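Local coordinates for protein dihydrodipicolinate synthase (PDB 3B4U) that probably condenses pyruvate with aspartate semialdehyde in the lysine pathway, as dihydrodipicolinate synthases of the TIM-barrel lyase family do, at residues Asp116-Trp121 and Val151-Arg156; Ile102-Pro107 and Arg134-Tyr139. One frame throughout, in Å; residues are numbered along the deposited sequence. Where two conformers were deposited one is given.

Contact 1 (Asp116-Trp121 and Val151-Arg156); sequences DGLFAW and VELVGR
Arg156 reaches from helix 151-160 across Phe119 to Asp116, so one long side chain spans about one turn of helix 115-129. Its CB lies against the rim of the Phe119 ring, 3.9 Å from CD1. The chain bends about its CG-CD bond (chi3 68°), which sets the guanidinium beside Phe119, whose CB lies over one face toward the rim; ring and guanidinium are nearly parallel but displaced, not stacked face to face. At the tip both terminal nitrogens form a salt bridge to a single oxygen, Asp116 OD1, with NH1 at 2.9 Å and NH2 at 3.0 Å, both bonds clearly bent. The carboxylate stands almost perpendicular to the guanidinium, at 89°, and takes NH1 nearly along its C-O axis but NH2 from above its plane. The two helices are neighbours on the outside of the TIM barrel; the segments 116-121 and 151-156 run roughly parallel, at 31°, with their axes 10.2 Å apart at closest approach. On the more buried side of the salt bridge, Leu153 divides its branches: CD1 touches CB of Phe119, while CD2 packs 3.8 Å from CB of Leu118. The edge of the Phe119 ring also faces the backbone of Arg156, CE1 lying 3.6 Å from its carbonyl O.

Contact 2 (Ile102-Pro107 and Arg134-Tyr139); sequences ILLAPP and RDILVY
Ile102 pairs with Ile136 at the start of two neighbouring parallel strands of the TIM barrel, the two strands of a beta-alpha-beta unit whose crossover helix is 115-129. The N-H of Ile102 binds Asp135 O at 3.1 Å, and its carbonyl O receives Leu137 N at 2.8 Å in a nearly straight bond. Its side chain lies beside that of Ile136 and points the same way, with CD1 of Ile136 against CG1 and CB of Ile102.

Leu103 turns to the other face of the sheet, inside the barrel. With CG anti to the backbone N (chi1 176°), it extends to Tyr139: CD1 rests on CB and CG, and CD2 lies over one face of the ring in a CH-pi contact, 3.9 Å from the centroid. The hydroxyl of this tyrosine is hydrogen-bonded to Thr46, so the ring is held from its far end as well.

Leu104 returns to the helix side, where its CB meets CG2 of Ile136 at 3.8 Å and Phe122 of helix 115-129 packs on it. Its N-H goes to Leu137 O, and its own O accepts Tyr139 N in a more bent bond. The ladder stops here. Ala105 sets its CB near CD2 of Tyr139, and Pro106, which has no N-H to offer, brings its ring CD to 3.2 Å from Tyr139 O.

Overall arrangement
Contact 1 joins two helices on the outside of the barrel and contact 2 two strands of its wall; their centres are about 13 Å apart. Their segments alternate along the chain. Helix 115-129 supplies one side of contact 1, and its inner side also meets the end of segment 102-107: Trp121 CD2 lies 3.4 Å from Pro107 CD, and Leu118 CD2 is 3.8 Å from Pro106 CB. The bound magnesium ion is about 9 Å from the side chain of Ala105 and about 13 Å from that of Leu118. Both contacts reach the second subunit: its Ala268 packs on Trp121, and its Tyr109 joins Tyr139 and Thr46 in a way consistent with the Thr-Tyr-Tyr relay known in this family.

Contact 1 (Asp116-Trp121 and Val151-Arg156)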
ATOM      1  N   ASP B 116     -16.042   0.205  10.520  1.00  7.91           N
ATOM      2  CA  ASP B 116     -17.110   0.059   9.559  1.00  8.12           C
ATOM      3  C   ASP B 116     -16.560   0.014   8.123  1.00  7.71           C
ATOM      4  O   ASP B 116     -16.989  -0.783   7.310  1.00  7.94           O
ATOM      5  CB  ASP B 116     -18.124   1.184   9.713  1.00  8.24           C
ATOM      6  CG  ASP B 116     -18.978   1.073  10.953  1.00  8.66           C
ATOM      7  OD1 ASP B 116     -18.983   0.016  11.620  1.00  9.17           O
ATOM      8  OD2 ASP B 116     -19.691   2.048  11.245  1.00 10.13           O
ATOM      9  N   GLY B 117     -15.631   0.906   7.813  1.00  8.06           N
ATOM     10  CA  GLY B 117     -14.998   0.919   6.516  1.00  7.77           C
ATOM     11  C   GLY B 117     -14.279  -0.381   6.204  1.00  7.14           C
ATOM     12  O   GLY B 117     -14.362  -0.919   5.107  1.00  7.11           O
ATOM     13  N   LEU B 118     -13.581  -0.900   7.197  1.00  6.63           N
ATOM     14  CA  LEU B 118     -12.879  -2.180   7.028  1.00  6.77           C
ATOM     15  C   LEU B 118     -13.854  -3.351   6.848  1.00  7.00           C
ATOM     16  O   LEU B 118     -13.638  -4.201   5.997  1.00  6.83           O
ATOM     17  CB  LEU B 118     -11.967  -2.429   8.214  1.00  6.53           C
ATOM     18  CG  LEU B 118     -10.767  -1.495   8.287  1.00  6.92           C
ATOM     19  CD1 LEU B 118     -10.082  -1.666   9.614  1.00  8.80           C
ATOM     20  CD2 LEU B 118      -9.765  -1.750   7.118  1.00  8.32           C
ATOM     21  N   PHE B 119     -14.942  -3.389   7.632  1.00  6.81           N
ATOM     22  CA  PHE B 119     -15.922  -4.449   7.462  1.00  7.19           C
ATOM     23  C   PHE B 119     -16.444  -4.447   6.028  1.00  7.51           C
ATOM     24  O   PHE B 119     -16.540  -5.475   5.384  1.00  7.21           O
ATOM     25  CB  PHE B 119     -17.101  -4.291   8.452  1.00  7.62           C
ATOM     26  CG  PHE B 119     -18.127  -5.360   8.286  1.00  7.61           C
ATOM     27  CD1 PHE B 119     -17.949  -6.599   8.856  1.00  7.94           C
ATOM     28  CD2 PHE B 119     -19.218  -5.154   7.460  1.00  8.21           C
ATOM     29  CE1 PHE B 119     -18.856  -7.608   8.640  1.00  9.43           C
ATOM     30  CE2 PHE B 119     -20.119  -6.164   7.222  1.00  8.38           C
ATOM     31  CZ  PHE B 119     -19.928  -7.390   7.802  1.00  9.20           C
ATOM     32  N   ALA B 120     -16.802  -3.259   5.541  1.00  7.26           N
ATOM     33  CA  ALA B 120     -17.307  -3.127   4.195  1.00  7.58           C
ATOM     34  C   ALA B 120     -16.284  -3.557   3.161  1.00  7.54           C
ATOM     35  O   ALA B 120     -16.631  -4.152   2.148  1.00  7.72           O
ATOM     36  CB  ALA B 120     -17.753  -1.685   3.950  1.00  8.45           C
ATOM     37  N   TRP B 121     -15.008  -3.263   3.396  1.00  6.99           N
ATOM     38  CA  TRP B 121     -13.968  -3.634   2.439  1.00  7.06           C
ATOM     39  C   TRP B 121     -13.829  -5.164   2.373  1.00  6.45           C
ATOM     40  O   TRP B 121     -13.846  -5.753   1.299  1.00  6.89           O
ATOM     41  CB  TRP B 121     -12.620  -3.036   2.848  1.00  7.11           C
ATOM     42  CG  TRP B 121     -11.550  -3.218   1.819  1.00  6.87           C
ATOM     43  CD1 TRP B 121     -11.306  -2.397   0.769  1.00  7.19           C
ATOM     44  CD2 TRP B 121     -10.576  -4.257   1.760  1.00  6.35           C
ATOM     45  NE1 TRP B 121     -10.231  -2.862   0.060  1.00  7.34           N
ATOM     46  CE2 TRP B 121      -9.773  -4.010   0.635  1.00  6.93           C
ATOM     47  CE3 TRP B 121     -10.296  -5.365   2.545  1.00  6.95           C
ATOM     48  CZ2 TRP B 121      -8.670  -4.808   0.307  1.00  7.09           C
ATOM     49  CZ3 TRP B 121      -9.209  -6.164   2.226  1.00  7.00           C
ATOM     50  CH2 TRP B 121      -8.413  -5.873   1.106  1.00  6.98           C
ATOM     51  N   VAL B 151     -10.729  -6.519  17.958  1.00  8.78           N
ATOM     52  CA  VAL B 151     -11.452  -7.717  18.360  1.00  9.22           C
ATOM     53  C   VAL B 151     -12.897  -7.655  17.891  1.00  8.87           C
ATOM     54  O   VAL B 151     -13.451  -8.636  17.390  1.00  8.79           O
ATOM     55  CB  VAL B 151     -11.353  -7.933  19.892  1.00  9.87           C
ATOM     56  CG1 VAL B 151     -12.214  -9.109  20.326  1.00 11.86           C
ATOM     57  CG2 VAL B 151      -9.876  -8.126  20.311  1.00 12.47           C
ATOM     58  N   GLU B 152     -13.503  -6.480  18.003  1.00  9.33           N
ATOM     59  CA  GLU B 152     -14.882  -6.276  17.599  0.50  9.06           C
ATOM     60  C   GLU B 152     -15.048  -6.514  16.084  1.00  8.87           C
ATOM     61  O   GLU B 152     -15.998  -7.165  15.641  1.00  8.58           O
ATOM     62  CB  GLU B 152     -15.306  -4.865  18.007  0.50  9.94           C
ATOM     63  CG  GLU B 152     -15.423  -4.670  19.525  0.50 11.04           C
ATOM     64  CD  GLU B 152     -14.105  -4.414  20.335  0.50 12.77           C
ATOM     65  OE1 GLU B 152     -12.941  -4.240  19.853  0.50 11.01           O
ATOM     66  OE2 GLU B 152     -14.264  -4.360  21.568  0.50 16.97           O
ATOM     67  N   LEU B 153     -14.122  -5.982  15.286  1.00  8.28           N
ATOM     68  CA  LEU B 153     -14.159  -6.202  13.843  1.00  7.99           C
ATOM     69  C   LEU B 153     -14.020  -7.671  13.518  1.00  7.33           C
ATOM     70  O   LEU B 153     -14.742  -8.191  12.681  1.00  7.00           O
ATOM     71  CB  LEU B 153     -13.057  -5.385  13.163  1.00  7.54           C
ATOM     72  CG  LEU B 153     -12.995  -5.629  11.650  1.00  7.95           C
ATOM     73  CD1 LEU B 153     -14.279  -5.218  10.910  1.00  9.12           C
ATOM     74  CD2 LEU B 153     -11.794  -4.897  11.072  1.00 10.07           C
ATOM     75  N   VAL B 154     -13.065  -8.348  14.160  1.00  6.94           N
ATOM     76  CA  VAL B 154     -12.893  -9.798  13.939  1.00  7.57           C
ATOM     77  C   VAL B 154     -14.220 -10.512  14.228  1.00  7.53           C
ATOM     78  O   VAL B 154     -14.631 -11.352  13.453  1.00  7.71           O
ATOM     79  CB  VAL B 154     -11.752 -10.360  14.762  1.00  7.62           C
ATOM     80  CG1 VAL B 154     -11.742 -11.862  14.693  1.00  8.71           C
ATOM     81  CG2 VAL B 154     -10.402  -9.789  14.293  1.00  7.80           C
ATOM     82  N   GLY B 155     -14.914 -10.125  15.301  1.00  7.80           N
ATOM     83  CA  GLY B 155     -16.211 -10.743  15.629  1.00  7.75           C
ATOM     84  C   GLY B 155     -17.242 -10.496  14.545  1.00  7.51           C
ATOM     85  O   GLY B 155     -17.989 -11.391  14.210  1.00  8.26           O
ATOM     86  N   ARG B 156     -17.313  -9.280  14.007  1.00  7.00           N
ATOM     87  CA  ARG B 156     -18.231  -8.965  12.928  1.00  7.36           C
ATOM     88  C   ARG B 156     -17.936  -9.797  11.701  1.00  7.37           C
ATOM     89  O   ARG B 156     -18.812 -10.272  11.016  1.00  7.58           O
ATOM     90  CB  ARG B 156     -18.260  -7.469  12.610  1.00  7.82           C
ATOM     91  CG  ARG B 156     -18.807  -6.625  13.752  1.00  7.91           C
ATOM     92  CD  ARG B 156     -18.492  -5.158  13.590  1.00  8.79           C
ATOM     93  NE  ARG B 156     -19.214  -4.585  12.462  1.00  8.67           N
ATOM     94  CZ  ARG B 156     -19.054  -3.333  12.041  1.00  8.44           C
ATOM     95  NH1 ARG B 156     -18.108  -2.559  12.551  1.00  9.42           N
ATOM     96  NH2 ARG B 156     -19.805  -2.855  11.071  1.00  8.73           N
TER

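Contact 2 (Ile102-Pro107 and Arg134-Tyr139)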
ATOM      1  N   ILE B 102      -5.479 -17.842   2.426  1.00  6.35           N
ATOM      2  CA  ILE B 102      -4.998 -16.516   2.103  1.00  5.52           C
ATOM      3  C   ILE B 102      -4.657 -15.797   3.406  1.00  5.75           C
ATOM      4  O   ILE B 102      -5.427 -15.850   4.347  1.00  6.16           O
ATOM      5  CB  ILE B 102      -6.100 -15.704   1.378  1.00  6.18           C
ATOM      6  CG1 ILE B 102      -6.664 -16.462   0.164  1.00  6.99           C
ATOM      7  CG2 ILE B 102      -5.561 -14.315   0.963  1.00  6.75           C
ATOM      8  CD1 ILE B 102      -5.630 -16.871  -0.864  1.00  8.35           C
ATOM      9  N   LEU B 103      -3.519 -15.102   3.444  1.00  5.03           N
ATOM     10  CA  LEU B 103      -3.192 -14.176   4.522  1.00  5.13           C
ATOM     11  C   LEU B 103      -3.499 -12.805   3.983  1.00  5.23           C
ATOM     12  O   LEU B 103      -2.739 -12.271   3.174  1.00  5.52           O
ATOM     13  CB  LEU B 103      -1.733 -14.328   4.919  1.00  5.57           C
ATOM     14  CG  LEU B 103      -1.270 -13.329   5.982  1.00  5.85           C
ATOM     15  CD1 LEU B 103      -2.014 -13.538   7.306  1.00  7.44           C
ATOM     16  CD2 LEU B 103       0.246 -13.428   6.191  1.00  7.57           C
ATOM     17  N   LEU B 104      -4.642 -12.260   4.376  1.00  5.02           N
ATOM     18  CA  LEU B 104      -5.178 -11.051   3.778  1.00  5.10           C
ATOM     19  C   LEU B 104      -5.020  -9.853   4.687  1.00  5.20           C
ATOM     20  O   LEU B 104      -5.648  -9.746   5.739  1.00  5.40           O
ATOM     21  CB  LEU B 104      -6.654 -11.258   3.442  1.00  5.84           C
ATOM     22  CG  LEU B 104      -7.359 -10.108   2.736  1.00  6.45           C
ATOM     23  CD1 LEU B 104      -6.757  -9.787   1.369  1.00  6.83           C
ATOM     24  CD2 LEU B 104      -8.856 -10.402   2.617  1.00  7.58           C
ATOM     25  N   ALA B 105      -4.194  -8.915   4.247  1.00  5.01           N
ATOM     26  CA  ALA B 105      -4.062  -7.654   4.939  1.00  5.70           C
ATOM     27  C   ALA B 105      -5.236  -6.747   4.599  1.00  6.00           C
ATOM     28  O   ALA B 105      -5.758  -6.796   3.498  1.00  6.08           O
ATOM     29  CB  ALA B 105      -2.747  -6.952   4.573  1.00  6.96           C
ATOM     30  N   PRO B 106      -5.624  -5.873   5.534  1.00  5.92           N
ATOM     31  CA  PRO B 106      -6.511  -4.770   5.155  1.00  6.31           C
ATOM     32  C   PRO B 106      -5.758  -3.836   4.192  1.00  6.65           C
ATOM     33  O   PRO B 106      -4.537  -3.859   4.139  1.00  6.81           O
ATOM     34  CB  PRO B 106      -6.783  -4.063   6.479  1.00  6.22           C
ATOM     35  CG  PRO B 106      -5.504  -4.280   7.235  1.00  6.50           C
ATOM     36  CD  PRO B 106      -5.082  -5.692   6.901  1.00  6.08           C
ATOM     37  N   PRO B 107      -6.497  -3.016   3.458  1.00  7.11           N
ATOM     38  CA  PRO B 107      -5.872  -2.031   2.608  1.00  7.51           C
ATOM     39  C   PRO B 107      -5.049  -1.042   3.451  1.00  7.19           C
ATOM     40  O   PRO B 107      -5.423  -0.728   4.583  1.00  8.20           O
ATOM     41  CB  PRO B 107      -7.078  -1.387   1.929  1.00  7.88           C
ATOM     42  CG  PRO B 107      -8.204  -1.525   2.936  1.00  8.35           C
ATOM     43  CD  PRO B 107      -7.960  -2.860   3.513  1.00  6.69           C
ATOM     44  N   ARG B 134     -12.960 -18.972   0.893  1.00  8.33           N
ATOM     45  CA  ARG B 134     -12.755 -19.879   2.025  1.00  7.74           C
ATOM     46  C   ARG B 134     -11.419 -19.487   2.650  1.00  7.09           C
ATOM     47  O   ARG B 134     -10.570 -18.918   1.969  1.00  7.16           O
ATOM     48  CB  ARG B 134     -12.684 -21.354   1.584  1.00  8.03           C
ATOM     49  CG  ARG B 134     -11.599 -21.612   0.553  1.00  8.25           C
ATOM     50  CD  ARG B 134     -11.460 -23.085   0.165  1.00  8.10           C
ATOM     51  NE  ARG B 134     -10.400 -23.278  -0.816  1.00  8.07           N
ATOM     52  CZ  ARG B 134      -9.097 -23.360  -0.545  1.00  7.64           C
ATOM     53  NH1 ARG B 134      -8.646 -23.307   0.704  1.00  7.80           N
ATOM     54  NH2 ARG B 134      -8.245 -23.403  -1.545  1.00  7.76           N
ATOM     55  N   ASP B 135     -11.227 -19.833   3.917  1.00  7.24           N
ATOM     56  CA  ASP B 135      -9.870 -19.993   4.470  1.00  6.78           C
ATOM     57  C   ASP B 135      -9.056 -18.726   4.450  1.00  6.63           C
ATOM     58  O   ASP B 135      -7.851 -18.757   4.236  1.00  6.86           O
ATOM     59  CB  ASP B 135      -9.179 -21.187   3.802  1.00  7.16           C
ATOM     60  CG  ASP B 135      -9.951 -22.484   4.028  1.00  8.52           C
ATOM     61  OD1 ASP B 135     -10.529 -22.620   5.123  1.00 11.27           O
ATOM     62  OD2 ASP B 135      -9.966 -23.347   3.138  1.00  8.74           O
ATOM     63  N   ILE B 136      -9.712 -17.612   4.735  1.00  6.48           N
ATOM     64  CA  ILE B 136      -9.049 -16.318   4.830  1.00  6.53           C
ATOM     65  C   ILE B 136      -8.600 -16.073   6.268  1.00  6.38           C
ATOM     66  O   ILE B 136      -9.422 -16.125   7.200  1.00  6.44           O
ATOM     67  CB  ILE B 136      -9.992 -15.178   4.428  1.00  6.97           C
ATOM     68  CG1 ILE B 136     -10.652 -15.414   3.067  1.00  8.92           C
ATOM     69  CG2 ILE B 136      -9.262 -13.853   4.456  1.00  8.19           C
ATOM     70  CD1 ILE B 136      -9.765 -15.526   1.974  1.00  9.73           C
ATOM     71  N   LEU B 137      -7.306 -15.810   6.406  1.00  5.54           N
ATOM     72  CA  LEU B 137      -6.708 -15.386   7.663  1.00  5.82           C
ATOM     73  C   LEU B 137      -6.504 -13.890   7.575  1.00  5.75           C
ATOM     74  O   LEU B 137      -5.741 -13.405   6.729  1.00  6.87           O
ATOM     75  CB  LEU B 137      -5.344 -16.054   7.854  1.00  5.50           C
ATOM     76  CG  LEU B 137      -5.371 -17.579   7.764  1.00  6.46           C
ATOM     77  CD1 LEU B 137      -3.932 -18.122   7.721  1.00  7.69           C
ATOM     78  CD2 LEU B 137      -6.169 -18.195   8.900  1.00  8.24           C
ATOM     79  N   VAL B 138      -7.185 -13.088   8.394  1.00  5.51           N
ATOM     80  CA  VAL B 138      -7.020 -11.644   8.314  1.00  5.38           C
ATOM     81  C   VAL B 138      -5.773 -11.235   9.089  1.00  5.57           C
ATOM     82  O   VAL B 138      -5.473 -11.753  10.161  1.00  5.99           O
ATOM     83  CB  VAL B 138      -8.305 -10.903   8.758  1.00  5.83           C
ATOM     84  CG1 VAL B 138      -9.428 -11.223   7.779  1.00  7.71           C
ATOM     85  CG2 VAL B 138      -8.687 -11.187  10.185  1.00  7.38           C
ATOM     86  N   TYR B 139      -5.046 -10.279   8.522  1.00  5.20           N
ATOM     87  CA  TYR B 139      -3.670  -9.982   8.980  1.00  5.83           C
ATOM     88  C   TYR B 139      -3.633  -8.680   9.764  1.00  5.52           C
ATOM     89  O   TYR B 139      -3.831  -7.603   9.209  1.00  6.14           O
ATOM     90  CB  TYR B 139      -2.762  -9.915   7.746  1.00  6.34           C
ATOM     91  CG  TYR B 139      -1.277  -9.922   7.968  1.00  6.30           C
ATOM     92  CD1 TYR B 139      -0.669 -10.221   9.186  1.00  6.88           C
ATOM     93  CD2 TYR B 139      -0.442  -9.651   6.886  1.00  6.87           C
ATOM     94  CE1 TYR B 139       0.732 -10.259   9.299  1.00  7.79           C
ATOM     95  CE2 TYR B 139       0.933  -9.728   6.981  1.00  7.93           C
ATOM     96  CZ  TYR B 139       1.504 -10.039   8.190  1.00  8.00           C
ATOM     97  OH  TYR B 139       2.878 -10.054   8.277  1.00  9.56           O
TER